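Local atomic coordinates of Cyp101j2 (Sphingobium yanoikuyae, PDB entry 5KYO), a protein that is a haem-dependent cytochrome P450 monooxygenase that probably hydroxylates the monoterpene 1,8-cineole. Residues R147-E150 against Q151-D155; D37-A41 against D42-D46; G248-G252 against R253-D257. All blocks are in the same frame, centred on the assembly; numbering follows the deposited sequence.

Contact 1 of 3, residues R147-E150 against Q151-D155; sequences RPIE and QVVTD
Val153 and Thr154 reach back to the carbonyls of Ile149 and Glu150 in the opening turn of helix 149-164. This helix is consistent with helix D of the P450 fold. Between Gln151 N and Arg147 O, four residues back, a water stands in for the direct helical bond, accepting from Gln151 N (3.0 Å) and donating to Arg147 O (2.9 Å). Val152 sets its CB over Ile149 O, and its CG2 lies near Pro148 O. Val153 N gives a bond of 2.9 Å to Ile149 O. Val153 CG1 is anti to the backbone N (chi1 -177°), which leaves CG2 beside that N. Val153 CG2 meets Ile149 CG2 at 4.0 Å. This apolar patch faces helix 181-188, where Ile184 touches both residues. Thr154 grips Glu150 O twice. Thr154 N and Thr154 OG1 each lie 3.0 Å from Glu150 O and come from opposite faces of the carbonyl plane. OG1 is placed there by a chi1 of -65°, which sets it beside its own backbone N. A valine here would probably leave Glu150 O with only the backbone amide of this position from the pair of donors. The side chain of Thr154 also touches Val391 and Glu395 of helix 382-399. Asp155 OD1 accepts from Gln151 NE2 at 2.7 Å, met from above the carboxylate plane.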
loop_
_atom_site.group_PDB
_atom_site.type_symbol
_atom_site.label_atom_id
_atom_site.label_comp_id
_atom_site.label_asym_id
_atom_site.label_seq_id
_atom_site.Cartn_x
_atom_site.Cartn_y
_atom_site.Cartn_z
ATOM N N ARG A 147 3.805 -16.553 12.006
ATOM C CA ARG A 147 3.358 -17.930 11.763
ATOM C C ARG A 147 1.901 -18.242 12.177
ATOM O O ARG A 147 1.172 -18.872 11.397
ATOM C CB ARG A 147 4.296 -18.912 12.469
ATOM C CG ARG A 147 4.836 -20.008 11.573
ATOM C CD ARG A 147 5.963 -19.487 10.702
ATOM N N PRO A 148 1.462 -17.803 13.373
ATOM C CA PRO A 148 0.081 -18.144 13.746
ATOM C C PRO A 148 -0.973 -17.330 13.005
ATOM O O PRO A 148 -2.162 -17.619 13.119
ATOM C CB PRO A 148 0.022 -17.814 15.250
ATOM C CG PRO A 148 1.431 -17.621 15.684
ATOM C CD PRO A 148 2.156 -17.123 14.487
ATOM N N ILE A 149 -0.550 -16.316 12.265
ATOM C CA ILE A 149 -1.517 -15.446 11.608
ATOM C C ILE A 149 -2.150 -16.181 10.423
ATOM O O ILE A 149 -3.282 -15.889 10.042
ATOM C CB ILE A 149 -0.860 -14.121 11.178
ATOM C CG1 ILE A 149 -0.299 -13.410 12.415
ATOM C CG2 ILE A 149 -1.837 -13.209 10.438
ATOM C CD1 ILE A 149 -1.271 -13.341 13.595
ATOM N N GLU A 150 -1.438 -17.161 9.864
ATOM C CA GLU A 150 -1.961 -17.870 8.704
ATOM C C GLU A 150 -3.333 -18.503 8.975
ATOM O O GLU A 150 -4.241 -18.386 8.150
ATOM C CB GLU A 150 -0.977 -18.939 8.204
ATOM C CG GLU A 150 -1.457 -19.529 6.850
ATOM C CD GLU A 150 -0.419 -20.362 6.126
ATOM O OE1 GLU A 150 0.659 -20.622 6.697
ATOM O OE2 GLU A 150 -0.691 -20.761 4.972
ATOM N N GLN A 151 -3.498 -19.160 10.123
ATOM C CA GLN A 151 -4.776 -19.782 10.452
ATOM C C GLN A 151 -5.830 -18.727 10.769
ATOM O O GLN A 151 -7.015 -18.926 10.539
ATOM C CB GLN A 151 -4.621 -20.749 11.633
ATOM C CG GLN A 151 -5.807 -21.690 11.824
ATOM C CD GLN A 151 -6.156 -22.456 10.557
ATOM O OE1 GLN A 151 -5.358 -23.251 10.065
ATOM N NE2 GLN A 151 -7.357 -22.228 10.034
ATOM N N VAL A 152 -5.394 -17.593 11.304
ATOM C CA VAL A 152 -6.310 -16.473 11.507
ATOM C C VAL A 152 -6.883 -15.945 10.172
ATOM O O VAL A 152 -8.093 -15.687 10.063
ATOM C CB VAL A 152 -5.605 -15.335 12.277
ATOM C CG1 VAL A 152 -6.413 -14.077 12.231
ATOM C CG2 VAL A 152 -5.367 -15.769 13.731
ATOM N N VAL A 153 -6.031 -15.807 9.162
ATOM C CA VAL A 153 -6.498 -15.322 7.868
ATOM C C VAL A 153 -7.397 -16.403 7.266
ATOM O O VAL A 153 -8.447 -16.106 6.729
ATOM C CB VAL A 153 -5.343 -14.978 6.895
ATOM C CG1 VAL A 153 -5.898 -14.415 5.578
ATOM C CG2 VAL A 153 -4.405 -13.963 7.513
ATOM N N THR A 154 -7.010 -17.664 7.427
ATOM C CA THR A 154 -7.792 -18.761 6.859
ATOM C C THR A 154 -9.214 -18.802 7.414
ATOM O O THR A 154 -10.172 -18.878 6.669
ATOM C CB THR A 154 -7.104 -20.103 7.105
ATOM O OG1 THR A 154 -5.864 -20.127 6.390
ATOM C CG2 THR A 154 -7.986 -21.267 6.641
ATOM N N ASP A 155 -9.353 -18.743 8.732
ATOM C CA ASP A 155 -10.676 -18.844 9.344
ATOM C C ASP A 155 -11.560 -17.666 8.994
ATOM O O ASP A 155 -12.770 -17.818 8.844
ATOM C CB ASP A 155 -10.560 -18.953 10.880
ATOM C CG ASP A 155 -9.900 -20.241 11.320
ATOM O OD1 ASP A 155 -9.835 -21.188 10.506
ATOM O OD2 ASP A 155 -9.453 -20.307 12.483
HETATM O O HOH W 1 -1.219 -20.525 11.422
#

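Contact 2 of 3, residues D37-A41 against D42-D46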
loop_
_atom_site.group_PDB
_atom_site.type_symbol
_atom_site.label_atom_id
_atom_site.label_comp_id
_atom_site.label_asym_id
_atom_site.label_seq_id
_atom_site.Cartn_x
_atom_site.Cartn_y
_atom_site.Cartn_z
ATOM N N ASP A 37 10.230 29.690 -10.138
ATOM C CA ASP A 37 11.288 30.037 -11.088
ATOM C C ASP A 37 12.334 28.940 -11.265
ATOM O O ASP A 37 13.309 29.123 -11.993
ATOM C CB ASP A 37 11.982 31.332 -10.660
ATOM N N ASN A 38 12.149 27.802 -10.603
ATOM C CA ASN A 38 13.041 26.683 -10.854
ATOM C C ASN A 38 12.355 25.647 -11.742
ATOM O O ASN A 38 12.910 24.586 -12.027
ATOM C CB ASN A 38 13.516 26.050 -9.546
ATOM C CG ASN A 38 12.401 25.379 -8.779
ATOM O OD1 ASN A 38 11.341 25.966 -8.537
ATOM N ND2 ASN A 38 12.634 24.130 -8.390
ATOM N N VAL A 39 11.154 25.977 -12.205
ATOM C CA VAL A 39 10.398 25.056 -13.051
ATOM C C VAL A 39 10.318 25.543 -14.495
ATOM O O VAL A 39 9.530 26.425 -14.800
ATOM C CB VAL A 39 8.962 24.852 -12.508
ATOM C CG1 VAL A 39 8.183 23.889 -13.390
ATOM C CG2 VAL A 39 8.998 24.351 -11.062
ATOM N N PRO A 40 11.148 24.981 -15.384
ATOM C CA PRO A 40 10.929 25.240 -16.814
ATOM C C PRO A 40 9.508 24.870 -17.229
ATOM O O PRO A 40 9.006 23.825 -16.823
ATOM C CB PRO A 40 11.959 24.334 -17.507
ATOM C CG PRO A 40 12.376 23.343 -16.460
ATOM C CD PRO A 40 12.289 24.084 -15.159
ATOM N N ALA A 41 8.867 25.725 -18.018
ATOM C CA ALA A 41 7.501 25.474 -18.460
ATOM C C ALA A 41 7.457 24.290 -19.424
ATOM O O ALA A 41 6.390 23.774 -19.747
ATOM C CB ALA A 41 6.918 26.721 -19.108
ATOM N N ASP A 42 8.633 23.869 -19.879
ATOM C CA ASP A 42 8.769 22.690 -20.719
ATOM C C ASP A 42 8.471 21.408 -19.931
ATOM O O ASP A 42 8.191 20.362 -20.518
ATOM C CB ASP A 42 10.179 22.628 -21.310
ATOM C CG ASP A 42 10.306 21.598 -22.417
ATOM O OD1 ASP A 42 9.265 21.196 -22.981
ATOM O OD2 ASP A 42 11.450 21.204 -22.736
ATOM N N ARG A 43 8.530 21.490 -18.605
ATOM C CA ARG A 43 8.289 20.314 -17.766
ATOM C C ARG A 43 6.945 20.352 -17.042
ATOM O O ARG A 43 6.687 19.538 -16.158
ATOM C CB ARG A 43 9.420 20.155 -16.750
ATOM C CG ARG A 43 10.790 20.097 -17.409
ATOM C CD ARG A 43 11.688 19.081 -16.744
ATOM N NE ARG A 43 13.042 19.102 -17.291
ATOM C CZ ARG A 43 13.993 18.245 -16.944
ATOM N NH1 ARG A 43 13.733 17.297 -16.057
ATOM N NH2 ARG A 43 15.200 18.328 -17.486
ATOM N N VAL A 44 6.084 21.285 -17.435
ATOM C CA VAL A 44 4.749 21.422 -16.848
ATOM C C VAL A 44 3.729 20.430 -17.440
ATOM O O VAL A 44 3.677 20.255 -18.665
ATOM C CB VAL A 44 4.239 22.864 -17.037
ATOM C CG1 VAL A 44 2.814 23.004 -16.538
ATOM C CG2 VAL A 44 5.158 23.822 -16.312
ATOM N N PHE A 45 2.935 19.785 -16.574
ATOM C CA PHE A 45 1.919 18.817 -17.003
ATOM C C PHE A 45 0.783 18.740 -15.975
ATOM O O PHE A 45 0.952 19.151 -14.829
ATOM C CB PHE A 45 2.595 17.455 -17.295
ATOM C CG PHE A 45 2.831 16.581 -16.087
ATOM C CD1 PHE A 45 2.430 15.245 -16.078
ATOM C CD2 PHE A 45 3.431 17.101 -14.954
ATOM C CE1 PHE A 45 2.667 14.449 -14.992
ATOM C CE2 PHE A 45 3.661 16.309 -13.872
ATOM C CZ PHE A 45 3.277 14.983 -13.879
ATOM N N ASP A 46 -0.386 18.286 -16.423
ATOM C CA ASP A 46 -1.635 18.417 -15.669
ATOM C C ASP A 46 -1.950 17.157 -14.882
ATOM O O ASP A 46 -2.771 16.331 -15.293
ATOM C CB ASP A 46 -2.781 18.777 -16.632
ATOM C CG ASP A 46 -4.114 19.021 -15.920
ATOM O OD1 ASP A 46 -4.140 19.069 -14.671
ATOM O OD2 ASP A 46 -5.141 19.189 -16.618
HETATM O O HOH W 2 5.527 21.822 -20.878
#
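Pro40 and Arg43 are tied by a backbone bond of 3.0 Å from Arg43 N to Pro40 O. The N-H points well at the oxygen (163°), but the donor stands above the carbonyl plane, not on a lone pair. One residue on, Val44 N makes a weak bond of 3.4 Å to Ala41 O. The two bonds, with the backbone angles of Ala41, Asp42 and Arg43, describe two overlapping type I beta turns. They lie in the N-terminal loop ahead of helix 59-69. From there the chain runs on beside strand 74-77, where Arg43 and Phe45 bond to the backbone of Trp76.

The apolar contacts are few. Pro40 CG meets Arg43 CG at 3.7 Å. Arg43 chi1 of -55° sets Arg43 CG beside its backbone N, next to the proline ring. Val44 CG2 lies 3.6 Å from Ala41 CA and also reaches Val39 CG1 at 4.2 Å. Val39 itself rests on Trp76 and Trp84.

The polar ends find partners beyond the turns. The Arg43 guanidinium passes beyond Pro40, and its NH2 bonds to Glu330 O. Asp42 OD2 bonds to His72 NE2.

Contact 3 of 3, residues G248-G252 against R253-D257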
loop_
_atom_site.group_PDB
_atom_site.type_symbol
_atom_site.label_atom_id
_atom_site.label_comp_id
_atom_site.label_asym_id
_atom_site.label_seq_id
_atom_site.Cartn_x
_atom_site.Cartn_y
_atom_site.Cartn_z
ATOM N N GLY A 248 12.059 -4.918 23.231
ATOM C CA GLY A 248 13.122 -4.605 22.299
ATOM C C GLY A 248 13.837 -3.321 22.676
ATOM O O GLY A 248 13.467 -2.646 23.637
ATOM N N GLU A 249 14.878 -2.992 21.921
ATOM C CA GLU A 249 15.565 -1.710 22.053
ATOM C C GLU A 249 15.795 -1.149 20.659
ATOM O O GLU A 249 15.659 -1.874 19.673
ATOM C CB GLU A 249 16.892 -1.867 22.800
ATOM C CG GLU A 249 16.750 -2.426 24.204
ATOM C CD GLU A 249 17.954 -2.129 25.074
ATOM O OE1 GLU A 249 19.094 -2.328 24.602
ATOM O OE2 GLU A 249 17.758 -1.694 26.226
ATOM N N VAL A 250 16.126 0.136 20.567
ATOM C CA VAL A 250 16.541 0.697 19.288
ATOM C C VAL A 250 17.906 1.379 19.392
ATOM O O VAL A 250 18.842 1.016 18.675
ATOM C CB VAL A 250 15.490 1.684 18.729
ATOM C CG1 VAL A 250 14.367 0.926 18.037
ATOM C CG2 VAL A 250 14.934 2.584 19.837
ATOM N N GLY A 251 18.035 2.338 20.301
ATOM C CA GLY A 251 19.315 2.980 20.527
ATOM C C GLY A 251 20.028 2.324 21.693
ATOM O O GLY A 251 20.945 2.896 22.277
ATOM N N GLY A 252 19.612 1.108 22.029
ATOM C CA GLY A 252 20.090 0.459 23.235
ATOM C C GLY A 252 19.249 0.910 24.410
ATOM O O GLY A 252 19.545 0.602 25.566
ATOM N N ARG A 253 18.198 1.661 24.091
ATOM C CA ARG A 253 17.209 2.120 25.057
ATOM C C ARG A 253 15.848 1.562 24.679
ATOM O O ARG A 253 15.560 1.354 23.485
ATOM C CB ARG A 253 17.143 3.648 25.099
ATOM C CG ARG A 253 16.891 4.276 23.722
ATOM C CD ARG A 253 16.122 5.597 23.809
ATOM N NE ARG A 253 15.805 6.150 22.487
ATOM C CZ ARG A 253 14.657 5.953 21.842
ATOM N NH1 ARG A 253 13.697 5.211 22.390
ATOM N NH2 ARG A 253 14.462 6.499 20.646
ATOM N N PRO A 254 14.996 1.323 25.680
ATOM C CA PRO A 254 13.625 0.890 25.392
ATOM C C PRO A 254 12.844 1.869 24.501
ATOM O O PRO A 254 13.185 3.047 24.404
ATOM C CB PRO A 254 12.993 0.810 26.785
ATOM C CG PRO A 254 14.127 0.502 27.682
ATOM C CD PRO A 254 15.315 1.233 27.115
ATOM N N LEU A 255 11.793 1.385 23.857
ATOM C CA LEU A 255 10.867 2.292 23.184
ATOM C C LEU A 255 10.051 3.050 24.219
ATOM O O LEU A 255 9.700 2.503 25.261
ATOM C CB LEU A 255 9.911 1.534 22.248
ATOM C CG LEU A 255 10.378 0.949 20.920
ATOM C CD1 LEU A 255 9.209 0.261 20.220
ATOM C CD2 LEU A 255 10.944 2.028 20.044
ATOM N N THR A 256 9.733 4.302 23.918
ATOM C CA THR A 256 8.767 5.054 24.700
ATOM C C THR A 256 7.361 4.666 24.281
ATOM O O THR A 256 7.167 4.113 23.194
ATOM C CB THR A 256 8.942 6.570 24.512
ATOM O OG1 THR A 256 8.558 6.920 23.178
ATOM C CG2 THR A 256 10.399 6.976 24.747
ATOM N N ASP A 257 6.382 4.959 25.136
ATOM C CA ASP A 257 4.987 4.785 24.774
ATOM C C ASP A 257 4.620 5.484 23.460
ATOM O O ASP A 257 3.913 4.916 22.620
ATOM C CB ASP A 257 4.098 5.298 25.881
ATOM C CG ASP A 257 3.911 4.278 26.969
ATOM O OD1 ASP A 257 4.693 3.295 26.978
ATOM O OD2 ASP A 257 2.979 4.459 27.787
#
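Val250 chi1 of -81° puts CG1 anti to the carbonyl carbon, and CG2 falls between the backbone N and that carbon. Arg253 CG takes the same kind of place (chi1 55°), and the chain runs out extended to NE. The two side chains therefore meet, with the methyl CG2 over one face of the guanidinium, offset toward its rim. The nearest pair is Val250 CG2 and Arg253 NH1, at 3.9 Å. Val250 CG2 also touches Leu255 CD2 at 4.0 Å, the two side chains crossing at about a right angle. Phe133 of helix 131-140 touches both Val250 and Leu255.

The backbone reverses tightly here, in the P450 loop between helices 241-246 and 257-270. Val250 N closes the reversal with a 3.2 Å bond to Arg253 O. Gly251 and Gly252 form its apex. Gly252 has a positive phi of 85°, and a CB there would jam against the carbonyl O of Gly251. The buried Gly251 N has no partner in the model. Glu249 CA also makes a CA-H...O contact to Arg253 O, 3.4 Å away.

Arg253 NH1 donates to Pro254 O at 3.0 Å, close to the guanidinium plane, and NH2 forms a salt bridge with Glu259. Thr256, at the N-cap of helix 257-270, caps a backbone N with its side chain, and Glu259 OE1 bonds to Thr256 N, consistent with a capping box.

The three contacts follow one another along a single chain in the order contact 2, contact 1, contact 3, and none touches another. Contacts 1 and 2 lie on opposite sides of the chain's centre, about 50 Å apart between centres. Contact 3 is about 29 Å from contact 1 and 45 Å from contact 2, again between centres. Contact 2 borders the mixed sheet through strands 74-77 and 83-86. Contact 1 starts a helix packed on helices 181-188 and 382-399, and contact 3 leads into helix 257-270. Together they sample the sheet-rich and helical parts of the P450 fold. The side chains of Ile149 and Val250 are about 9 and 11 Å from the haem.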